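Local atomic coordinates of cytosine deaminase (Klebsiella pneumoniae, PDB entry 4R85), a protein that catalyses the hydrolytic deamination of cytosine-type bases, probably including 5-methylcytosine, at an iron(II) centre in an amidohydrolase-fold active site. Residues I265-C270 with A299-C304; P50-P55 with D346-N351. All blocks are in the same frame, centred on the assembly; numbering follows the deposited sequence.

Contact 1. Residues I265-C270 with A299-C304; sequences INFISC and AGINVC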
# COMPACT_ATOMS: atom_id res chain seq x y z
N ILE A 265 -22.09 -18.21 1.18
CA ILE A 265 -22.02 -16.77 0.89
C ILE A 265 -20.60 -16.30 0.56
O ILE A 265 -19.62 -16.98 0.87
CB ILE A 265 -22.61 -15.89 2.02
CG1 ILE A 265 -21.69 -15.86 3.25
CG2 ILE A 265 -24.02 -16.33 2.36
CD1 ILE A 265 -22.15 -14.87 4.32
N ASN A 266 -20.51 -15.12 -0.07
CA ASN A 266 -19.24 -14.52 -0.44
C ASN A 266 -18.85 -13.44 0.56
O ASN A 266 -19.70 -12.94 1.29
CB ASN A 266 -19.32 -13.89 -1.84
CG ASN A 266 -19.75 -14.88 -2.91
OD1 ASN A 266 -18.94 -15.65 -3.42
ND2 ASN A 266 -21.03 -14.86 -3.26
N PHE A 267 -17.57 -13.08 0.57
CA PHE A 267 -17.06 -12.04 1.44
C PHE A 267 -16.27 -11.01 0.66
O PHE A 267 -15.50 -11.35 -0.24
CB PHE A 267 -16.17 -12.65 2.53
CG PHE A 267 -16.94 -13.43 3.56
CD1 PHE A 267 -17.19 -12.89 4.80
CD2 PHE A 267 -17.43 -14.70 3.26
CE1 PHE A 267 -17.91 -13.60 5.74
CE2 PHE A 267 -18.17 -15.40 4.18
CZ PHE A 267 -18.40 -14.86 5.43
N ILE A 268 -16.46 -9.74 0.99
CA ILE A 268 -15.62 -8.70 0.41
C ILE A 268 -14.89 -7.96 1.53
O ILE A 268 -15.48 -7.60 2.54
CB ILE A 268 -16.45 -7.71 -0.44
CG1 ILE A 268 -17.01 -8.43 -1.68
CG2 ILE A 268 -15.59 -6.52 -0.86
CD1 ILE A 268 -17.98 -7.58 -2.49
N SER A 269 -13.58 -7.78 1.36
CA SER A 269 -12.78 -7.03 2.32
C SER A 269 -12.23 -5.78 1.63
O SER A 269 -11.83 -5.84 0.47
CB SER A 269 -11.60 -7.88 2.79
OG SER A 269 -10.69 -7.09 3.54
N CYS A 270 -12.22 -4.66 2.36
CA CYS A 270 -11.70 -3.40 1.84
C CYS A 270 -10.54 -2.95 2.72
O CYS A 270 -10.71 -2.08 3.59
CB CYS A 270 -12.79 -2.33 1.82
SG CYS A 270 -14.25 -2.78 0.86
N ALA A 299 -10.34 -21.92 4.18
CA ALA A 299 -11.53 -22.71 4.48
C ALA A 299 -12.35 -23.01 3.22
O ALA A 299 -13.35 -23.72 3.28
CB ALA A 299 -12.40 -22.00 5.52
N GLY A 300 -11.92 -22.48 2.08
CA GLY A 300 -12.63 -22.71 0.83
C GLY A 300 -13.79 -21.74 0.61
O GLY A 300 -14.68 -21.99 -0.19
N ILE A 301 -13.77 -20.63 1.33
CA ILE A 301 -14.84 -19.64 1.26
C ILE A 301 -14.37 -18.54 0.32
O ILE A 301 -13.22 -18.11 0.39
CB ILE A 301 -15.15 -19.11 2.67
CG1 ILE A 301 -15.80 -20.23 3.51
CG2 ILE A 301 -16.04 -17.85 2.64
CD1 ILE A 301 -15.84 -19.92 5.00
N ASN A 302 -15.24 -18.11 -0.58
CA ASN A 302 -14.86 -17.09 -1.56
C ASN A 302 -14.72 -15.71 -0.92
O ASN A 302 -15.68 -15.20 -0.35
CB ASN A 302 -15.88 -17.00 -2.68
CG ASN A 302 -15.38 -16.17 -3.84
OD1 ASN A 302 -14.28 -16.39 -4.35
ND2 ASN A 302 -16.18 -15.19 -4.25
N VAL A 303 -13.55 -15.11 -1.04
CA VAL A 303 -13.31 -13.76 -0.49
C VAL A 303 -12.55 -12.93 -1.53
O VAL A 303 -11.80 -13.48 -2.35
CB VAL A 303 -12.55 -13.83 0.87
CG1 VAL A 303 -11.19 -14.51 0.71
CG2 VAL A 303 -12.39 -12.44 1.52
N CYS A 304 -12.77 -11.62 -1.55
CA CYS A 304 -12.06 -10.78 -2.49
C CYS A 304 -11.83 -9.38 -1.92
O CYS A 304 -12.31 -9.07 -0.84
CB CYS A 304 -12.81 -10.72 -3.82
SG CYS A 304 -14.45 -9.99 -3.67
O HOH W 1 -17.82 -19.03 -0.67
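Asn-266 and Asn-302 meet through their side-chain amides beside the backbone ladder: ND2 of Asn-302 donates to OD1 of Asn-266 at 2.9 Å. The two amide planes stand almost perpendicular, 87° apart, and the donor lies tilted from the carbonyl plane of Asn-266. In Asn-302 the side-chain CG is anti to the backbone N (chi1 -168°), which carries the amide across to OD1 of Asn-266; the same ND2 also donates to the carbonyl of Asn-351, so two acceptors fix its rotation. Backbone pairing follows in parallel register. Phe-267 N donates to Asn-302 O (3.0 Å), Cys-304 N to Phe-267 O, and Ser-269 N to Cys-304 O, the straightest of the three at 173°. Upstream, a water bridges Ile-265 O and Asn-302 N where the backbones have not yet closed up.

Side chains alternate across the sheet. On one face the Phe-267 ring, its CG beside its own backbone N, brings CD2 to 3.5 Å from CG2 of Ile-301, while Val-303 CG2 packs on Phe-267 CB. The Phe-267 side chain also touches Leu-221 of helix 220-231. On the other face SG of Cys-304 lies 3.6 Å from CG1 of Ile-268, whose side chain is about 8 Å from the bound iron. This is the parallel pairing of neighbouring strands in the (beta/alpha)8 (TIM) barrel of the amidohydrolases, with the Ile-268 face turned to the barrel interior that holds the metal.

Contact 2. Residues P50-P55 with D346-N351; sequences PPFVEP and DFVTDN
Val-53 and Val-348 are joined by the one hydrogen bond of this contact, from Val-53 N to Val-348 O (3.2 Å, 160° at the hydrogen). Val-348 O also lies at the edge of the Phe-52 ring, in its plane and 3.7 Å from CD2 of Phe-52. The tight part is built around this ring. Phe-52 and Val-348 run side by side, pointing the same way, and CG2 of Val-348 comes to 3.7 Å from CE2 of Phe-52. The methyl of Thr-349, CG2, lies 3.8 Å from Phe-52 CD2. It sits beside its backbone N, whereas OG1, at chi1 58°, turns back to Leu-345 O; the threonine therefore offers carbon to the strand and keeps its hydroxyl for the preceding turn. Beyond the ring, Val-53 CG2 lies 3.9 Å from Thr-349 O.

Packing slackens toward Pro-50. Its CG is 4.2 Å from OD1 of the partly exposed Asp-350, and Pro-50 O, 4.1 Å from Thr-349 CG2, is buried with no hydrogen-bond partner in the model. OD2 of Asp-350 makes a long, weak ion pair with Arg-9.

Phe-52 and Val-348 both lean on Ile-322 of helix 322-332, and Phe-52 also touches Val-111 of the neighbouring strand 111-119. Thus the turn into helix 350-355, with Thr-349 at the N-cap position but making no side-chain capping bond, is packed against residues 50-53 within barrel strand 47-57.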
# COMPACT_ATOMS: atom_id res chain seq x y z
N PRO A 50 -8.64 -11.87 -17.52
CA PRO A 50 -9.95 -11.22 -17.59
C PRO A 50 -9.89 -9.88 -16.83
O PRO A 50 -8.96 -9.66 -16.05
CB PRO A 50 -10.87 -12.23 -16.90
CG PRO A 50 -9.96 -13.01 -15.98
CD PRO A 50 -8.69 -13.14 -16.77
N PRO A 51 -10.85 -8.98 -17.07
CA PRO A 51 -10.74 -7.63 -16.50
C PRO A 51 -10.73 -7.62 -14.98
O PRO A 51 -11.24 -8.54 -14.33
CB PRO A 51 -12.01 -6.92 -17.00
CG PRO A 51 -12.47 -7.74 -18.19
CD PRO A 51 -12.07 -9.15 -17.89
N PHE A 52 -10.14 -6.58 -14.40
CA PHE A 52 -10.24 -6.42 -12.96
C PHE A 52 -11.69 -6.12 -12.59
O PHE A 52 -12.46 -5.62 -13.41
CB PHE A 52 -9.32 -5.30 -12.47
CG PHE A 52 -7.85 -5.66 -12.51
CD1 PHE A 52 -6.97 -4.94 -13.29
CD2 PHE A 52 -7.36 -6.71 -11.74
CE1 PHE A 52 -5.62 -5.27 -13.32
CE2 PHE A 52 -6.02 -7.04 -11.77
CZ PHE A 52 -5.15 -6.32 -12.56
N VAL A 53 -12.05 -6.45 -11.35
CA VAL A 53 -13.39 -6.21 -10.85
C VAL A 53 -13.31 -5.29 -9.64
O VAL A 53 -12.42 -5.41 -8.81
CB VAL A 53 -14.06 -7.54 -10.44
CG1 VAL A 53 -15.47 -7.31 -9.92
CG2 VAL A 53 -14.06 -8.54 -11.59
N GLU A 54 -14.23 -4.33 -9.56
CA GLU A 54 -14.39 -3.52 -8.36
C GLU A 54 -15.73 -3.89 -7.77
O GLU A 54 -16.75 -3.30 -8.13
CB GLU A 54 -14.36 -2.03 -8.71
CG GLU A 54 -14.60 -1.14 -7.49
CD GLU A 54 -13.87 -1.65 -6.25
OE1 GLU A 54 -12.65 -1.38 -6.12
OE2 GLU A 54 -14.50 -2.33 -5.41
N PRO A 55 -15.75 -4.87 -6.86
CA PRO A 55 -17.01 -5.43 -6.39
C PRO A 55 -17.66 -4.63 -5.27
O PRO A 55 -18.72 -5.03 -4.80
CB PRO A 55 -16.60 -6.81 -5.85
CG PRO A 55 -15.19 -6.57 -5.35
CD PRO A 55 -14.58 -5.57 -6.30
N ASP A 346 -6.33 -13.87 -7.95
CA ASP A 346 -7.67 -14.40 -7.64
C ASP A 346 -8.54 -13.37 -6.91
O ASP A 346 -9.75 -13.28 -7.16
CB ASP A 346 -7.58 -15.62 -6.73
CG ASP A 346 -7.07 -16.87 -7.42
OD1 ASP A 346 -6.93 -16.90 -8.67
OD2 ASP A 346 -6.82 -17.86 -6.69
N PHE A 347 -7.94 -12.63 -5.99
CA PHE A 347 -8.70 -11.77 -5.08
C PHE A 347 -9.24 -10.49 -5.72
O PHE A 347 -10.04 -9.78 -5.11
CB PHE A 347 -7.88 -11.45 -3.83
CG PHE A 347 -7.48 -12.69 -3.07
CD1 PHE A 347 -8.43 -13.44 -2.40
CD2 PHE A 347 -6.16 -13.12 -3.06
CE1 PHE A 347 -8.08 -14.59 -1.71
CE2 PHE A 347 -5.80 -14.28 -2.38
CZ PHE A 347 -6.76 -15.01 -1.71
N VAL A 348 -8.79 -10.20 -6.94
CA VAL A 348 -9.26 -9.01 -7.65
C VAL A 348 -9.75 -9.32 -9.05
O VAL A 348 -10.03 -8.42 -9.84
CB VAL A 348 -8.18 -7.93 -7.71
CG1 VAL A 348 -7.82 -7.48 -6.28
CG2 VAL A 348 -6.96 -8.45 -8.45
N THR A 349 -9.85 -10.61 -9.37
CA THR A 349 -10.44 -11.05 -10.63
C THR A 349 -11.50 -12.15 -10.40
O THR A 349 -12.67 -11.85 -10.16
CB THR A 349 -9.37 -11.53 -11.68
OG1 THR A 349 -8.59 -12.61 -11.14
CG2 THR A 349 -8.45 -10.37 -12.09
N ASP A 350 -11.07 -13.41 -10.47
CA ASP A 350 -11.97 -14.56 -10.35
C ASP A 350 -12.91 -14.53 -9.15
O ASP A 350 -14.11 -14.78 -9.30
CB ASP A 350 -11.18 -15.88 -10.31
CG ASP A 350 -10.33 -16.11 -11.55
OD1 ASP A 350 -10.52 -15.39 -12.56
OD2 ASP A 350 -9.48 -17.02 -11.51
N ASN A 351 -12.37 -14.27 -7.96
CA ASN A 351 -13.19 -14.36 -6.76
C ASN A 351 -14.22 -13.24 -6.74
O ASN A 351 -15.35 -13.42 -6.30
CB ASN A 351 -12.31 -14.26 -5.51
CG ASN A 351 -11.41 -15.46 -5.33
OD1 ASN A 351 -11.29 -16.31 -6.22
ND2 ASN A 351 -10.77 -15.55 -4.17

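The centres of contacts 1 and 2 lie about 12 Å apart, and both reach the same sheet. Strand 47-57 comes first along the chain, then strands 266-269 and 303-305, then helix 350-355, so the whole of contact 1 falls between the two segments of contact 2. Asn-351 joins them directly: besides taking the second bond of Asn-302 ND2 on its O, it probably donates from its ND2 to Val-303 O (2.9 Å). Phe-347 O also packs on Cys-304 CB. The 346-351 segment thereby spans strands 47-57 and 303-305, the first and last parallel strands of the barrel, consistent with a part in closing it.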